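Local coordinates for protein putative acetyltransferase Sthe_0691 (Sphaerobacter thermophilus, PDB 3SHP) that is a putative acetyltransferase, so it probably transfers an acetyl group from acetyl-CoA to an acceptor that remains unidentified, at residues Ala39-Ala44 / Val146-Ala151; Thr123-Ala128 / Leu161-Ala166. One frame throughout, in Å; residues are numbered along the deposited sequence.

Contact 1: Ala39-Ala44 / Val146-Ala151; sequences AARAEA and VRMREA
Ala42 meets Val146 and Met148 where a loop crosses one face of the mixed sheet of this putative acetyltransferase, a fold consistent with the GNAT family. With no hydrogen bond between 39-44 and 146-151, the contact rests on apolar fit. The methyl CB of Ala42 lies 3.9 Å from CG1 of Val146 and equally close to the selenium of Met148, a selenomethionine. Val146 divides its branches: CG1, anti to the backbone N (chi1 178°), serves Ala42, while CG2 comes within 3.8 Å of the backbone N of Ala44. Met148 also crosses Arg41 at about a right angle, its SE 3.9 Å from Arg41 CD, and a bend at chi3 (60°) brings CE alongside the same methylene. Arg41 therefore offers Met148 its aliphatic part, while its NE forms a salt bridge with Glu125 on strand 121-127, beyond strand 157-167. Val146 and Met148 are fixed in turn by backbone hydrogen bonds to Ile163 and Leu161. Beyond them lies the second subunit, whose own Met148 packs on Met148. There Glu43 OE2 forms a salt bridge with Arg149 NE of the second subunit, and vice versa.

Contact 2: Thr123-Ala128 / Leu161-Ala166; sequences TVEIAA and LLIYQA
Val124 with Tyr164 and Ile126 with Leu162 are the hydrogen-bonded pairs of two antiparallel strands, whose axes approach to 4.6 Å at 147° between their directions. Three of the four backbone bonds are close to straight; in the other, Leu162 N reaches Ile126 O at 2.8 Å from above the carbonyl plane.

On the face bearing Thr123, Glu125 and Ile163, the polar link is that of Gln165 NE2, which donates to Thr123 OG1 at 2.7 Å (155° at the hydrogen), with the hydroxyl oxygen close to the amide plane. Thr123 keeps OG1 beside its backbone N (chi1 -59°), which turns CG2 the other way, into a tight 3.4 Å contact with CG2 of Ile163. Because the amide's other end, OE1, accepts from the backbone N of Ala44, a leucine in place of Gln165 would probably leave both the Thr123 hydroxyl and that backbone N-H without their mate and weaken the hold of the sheet on the Ala44 end of residues 39-44. Farther along, Glu125 runs beside Ile163, its CG 3.9 Å from CD1, and CD2 of Leu161 lies against the carboxylate carbon. That carboxylate forms a second salt bridge, from OE1 to Arg88 NE.

The other face is mainly apolar. Ile126 meets the Tyr164 ring at an oblique approach, CD1 to CD1 4.0 Å, and both pack on helix 131-139, where the Tyr164 hydroxyl is hydrogen-bonded to Glu138. Leu162 sends CD1 to CB of Ala128, 3.9 Å away. The chemistry thus implies two differently built faces: one joins the sheet to a helix largely by hydrocarbon, while the other buries an amide, a hydroxyl and a carboxylate, each supplied with polar partners.

Overall arrangement
From the N terminus, the chain first lays residues 39-44 over the sheet, and contact 1 closes on them only when 146-151 arrives, after 101 intervening residues. Contact 2 opens within that loop, at 123-128, and closes beyond it, at 161-166, after a shorter excursion through helix 131-139 and strand 143-151. The two closures therefore cross. Their centres lie 7 Å apart, and they meet along strand 157-167, which pairs with strand 121-127 on one edge and strand 143-151 on the other. Contact 2 thus builds the sheet itself, whereas contact 1 ties an early connection to its surface, beside the interface with the second subunit.

Contact 1: Ala39-Ala44 / Val146-Ala151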
# COMPACT_ATOMS: atom_id res chain seq x y z
N ALA A 39 2.75 -23.54 10.16
CA ALA A 39 3.44 -24.11 9.00
C ALA A 39 2.52 -24.97 8.12
O ALA A 39 2.92 -25.41 7.06
CB ALA A 39 4.66 -24.93 9.44
N ALA A 40 1.30 -25.23 8.57
CA ALA A 40 0.28 -25.81 7.68
C ALA A 40 -1.08 -25.22 8.05
O ALA A 40 -1.62 -25.49 9.13
CB ALA A 40 0.26 -27.34 7.73
N ARG A 41 -1.58 -24.42 7.11
CA ARG A 41 -2.81 -23.65 7.12
C ARG A 41 -4.14 -24.29 7.57
O ARG A 41 -5.01 -23.61 8.11
CB ARG A 41 -3.07 -23.27 5.67
CG ARG A 41 -3.03 -21.90 5.39
CD ARG A 41 -3.03 -21.77 3.89
NE ARG A 41 -1.66 -21.93 3.41
CZ ARG A 41 -1.11 -21.27 2.40
NH1 ARG A 41 0.16 -21.52 2.08
NH2 ARG A 41 -1.81 -20.33 1.73
N ALA A 42 -4.32 -25.55 7.19
CA ALA A 42 -5.53 -26.29 7.50
C ALA A 42 -5.13 -27.70 7.83
O ALA A 42 -4.04 -28.14 7.49
CB ALA A 42 -6.46 -26.28 6.32
N GLU A 43 -6.05 -28.43 8.48
CA GLU A 43 -5.76 -29.80 8.91
C GLU A 43 -7.10 -30.44 9.25
O GLU A 43 -8.06 -29.73 9.57
CB GLU A 43 -4.83 -29.77 10.13
CG GLU A 43 -5.43 -28.99 11.30
CD GLU A 43 -4.43 -28.62 12.39
OE1 GLU A 43 -4.76 -28.91 13.57
OE2 GLU A 43 -3.37 -27.99 12.09
N ALA A 44 -7.20 -31.76 9.17
CA ALA A 44 -8.40 -32.43 9.67
C ALA A 44 -8.68 -31.97 11.10
O ALA A 44 -7.75 -31.76 11.88
CB ALA A 44 -8.24 -33.95 9.66
N VAL A 146 -7.43 -32.45 3.19
CA VAL A 146 -8.12 -31.18 3.09
C VAL A 146 -7.90 -30.63 1.70
O VAL A 146 -6.81 -30.73 1.15
CB VAL A 146 -7.61 -30.15 4.15
CG1 VAL A 146 -8.30 -28.77 4.01
CG2 VAL A 146 -7.80 -30.69 5.56
N ARG A 147 -8.96 -30.05 1.14
CA ARG A 147 -8.87 -29.31 -0.11
C ARG A 147 -9.19 -27.84 0.17
O ARG A 147 -10.22 -27.54 0.80
CB ARG A 147 -9.88 -29.85 -1.12
CG ARG A 147 -9.78 -29.16 -2.47
CD ARG A 147 -10.89 -29.60 -3.43
NE ARG A 147 -10.96 -31.05 -3.66
CZ ARG A 147 -10.21 -31.72 -4.56
NH1 ARG A 147 -9.30 -31.08 -5.32
NH2 ARG A 147 -10.38 -33.03 -4.71
N MSE A 148 -8.32 -26.95 -0.27
CA MSE A 148 -8.56 -25.52 -0.21
C MSE A 148 -8.68 -25.03 -1.64
O MSE A 148 -7.67 -24.85 -2.33
CB MSE A 148 -7.42 -24.83 0.53
CG MSE A 148 -7.25 -25.32 2.00
SE MSE A 148 -5.94 -24.27 2.98
CE MSE A 148 -6.80 -22.50 2.85
N ARG A 149 -9.91 -24.84 -2.10
CA ARG A 149 -10.15 -24.57 -3.53
C ARG A 149 -9.59 -23.24 -3.99
O ARG A 149 -9.87 -22.20 -3.42
CB ARG A 149 -11.62 -24.73 -3.95
CG ARG A 149 -12.08 -26.19 -3.91
CD ARG A 149 -13.54 -26.40 -4.34
NE ARG A 149 -14.50 -25.84 -3.37
CZ ARG A 149 -15.23 -24.74 -3.58
NH1 ARG A 149 -15.14 -24.09 -4.73
NH2 ARG A 149 -16.06 -24.30 -2.65
N GLU A 150 -8.76 -23.32 -5.02
CA GLU A 150 -8.24 -22.15 -5.69
C GLU A 150 -7.53 -21.22 -4.76
O GLU A 150 -7.56 -20.01 -4.92
CB GLU A 150 -9.38 -21.43 -6.40
CG GLU A 150 -9.91 -22.30 -7.49
CD GLU A 150 -10.56 -21.50 -8.50
OE1 GLU A 150 -11.51 -20.79 -8.14
OE2 GLU A 150 -10.11 -21.54 -9.65
N ALA A 151 -6.85 -21.81 -3.78
CA ALA A 151 -6.17 -21.02 -2.79
C ALA A 151 -4.86 -20.46 -3.33
O ALA A 151 -4.36 -19.47 -2.78
CB ALA A 151 -5.92 -21.86 -1.53

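Contact 2: Thr123-Ala128 / Leu161-Ala166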
# COMPACT_ATOMS: atom_id res chain seq x y z
N THR A 123 1.57 -33.13 8.94
CA THR A 123 0.66 -32.32 8.15
C THR A 123 1.53 -31.50 7.18
O THR A 123 2.43 -30.76 7.62
CB THR A 123 -0.21 -31.41 9.07
OG1 THR A 123 -0.97 -32.21 9.99
CG2 THR A 123 -1.19 -30.56 8.28
N VAL A 124 1.27 -31.67 5.89
CA VAL A 124 2.08 -31.05 4.83
C VAL A 124 1.20 -30.31 3.80
O VAL A 124 0.22 -30.87 3.29
CB VAL A 124 2.91 -32.11 4.07
CG1 VAL A 124 3.94 -31.45 3.15
CG2 VAL A 124 3.63 -33.07 5.06
N GLU A 125 1.57 -29.08 3.49
CA GLU A 125 0.92 -28.29 2.44
C GLU A 125 1.52 -28.67 1.09
O GLU A 125 2.77 -28.66 0.94
CB GLU A 125 1.14 -26.80 2.66
CG GLU A 125 0.48 -26.22 3.89
CD GLU A 125 0.48 -24.66 3.89
OE1 GLU A 125 1.19 -24.05 3.05
OE2 GLU A 125 -0.23 -24.06 4.73
N ILE A 126 0.65 -29.01 0.12
CA ILE A 126 1.08 -29.31 -1.25
C ILE A 126 0.05 -28.81 -2.26
O ILE A 126 -1.12 -29.16 -2.17
CB ILE A 126 1.31 -30.83 -1.50
CG1 ILE A 126 2.18 -31.46 -0.40
CG2 ILE A 126 1.95 -31.05 -2.88
CD1 ILE A 126 2.24 -32.99 -0.46
N ALA A 127 0.49 -28.01 -3.23
CA ALA A 127 -0.45 -27.45 -4.18
C ALA A 127 -0.88 -28.55 -5.14
O ALA A 127 -0.09 -29.43 -5.45
CB ALA A 127 0.17 -26.28 -4.96
N ALA A 128 -2.12 -28.49 -5.62
CA ALA A 128 -2.66 -29.56 -6.43
C ALA A 128 -1.91 -29.77 -7.74
O ALA A 128 -2.04 -30.82 -8.30
CB ALA A 128 -4.18 -29.39 -6.67
N LEU A 161 -4.93 -25.62 -2.87
CA LEU A 161 -3.94 -26.09 -1.91
C LEU A 161 -4.49 -27.36 -1.26
O LEU A 161 -5.64 -27.36 -0.78
CB LEU A 161 -3.67 -25.05 -0.83
CG LEU A 161 -2.55 -25.47 0.14
CD1 LEU A 161 -1.24 -25.70 -0.64
CD2 LEU A 161 -2.38 -24.46 1.32
N LEU A 162 -3.68 -28.41 -1.22
CA LEU A 162 -4.08 -29.65 -0.60
C LEU A 162 -3.29 -29.81 0.67
O LEU A 162 -2.15 -29.38 0.73
CB LEU A 162 -3.79 -30.83 -1.53
CG LEU A 162 -4.45 -30.78 -2.92
CD1 LEU A 162 -4.13 -32.05 -3.76
CD2 LEU A 162 -5.93 -30.62 -2.73
N ILE A 163 -3.91 -30.40 1.69
CA ILE A 163 -3.21 -30.73 2.93
C ILE A 163 -3.15 -32.24 3.06
O ILE A 163 -4.20 -32.91 3.15
CB ILE A 163 -3.94 -30.18 4.17
CG1 ILE A 163 -4.29 -28.70 4.00
CG2 ILE A 163 -3.11 -30.46 5.43
CD1 ILE A 163 -3.08 -27.76 3.99
N TYR A 164 -1.93 -32.77 3.07
CA TYR A 164 -1.70 -34.19 3.19
C TYR A 164 -1.33 -34.48 4.63
O TYR A 164 -0.62 -33.69 5.26
CB TYR A 164 -0.55 -34.64 2.26
CG TYR A 164 -1.04 -35.04 0.89
CD1 TYR A 164 -1.58 -34.10 0.02
CD2 TYR A 164 -0.96 -36.37 0.46
CE1 TYR A 164 -2.06 -34.46 -1.23
CE2 TYR A 164 -1.43 -36.75 -0.81
CZ TYR A 164 -1.96 -35.78 -1.64
OH TYR A 164 -2.41 -36.11 -2.90
N GLN A 165 -1.82 -35.61 5.14
CA GLN A 165 -1.61 -36.00 6.54
C GLN A 165 -1.35 -37.48 6.70
O GLN A 165 -1.83 -38.31 5.91
CB GLN A 165 -2.82 -35.60 7.39
CG GLN A 165 -2.95 -34.08 7.57
CD GLN A 165 -3.96 -33.71 8.66
OE1 GLN A 165 -5.18 -33.86 8.48
NE2 GLN A 165 -3.46 -33.21 9.78
N ALA A 166 -0.57 -37.82 7.71
CA ALA A 166 -0.63 -39.14 8.29
C ALA A 166 -1.01 -38.95 9.75
O ALA A 166 -0.43 -38.10 10.46
CB ALA A 166 0.69 -39.86 8.16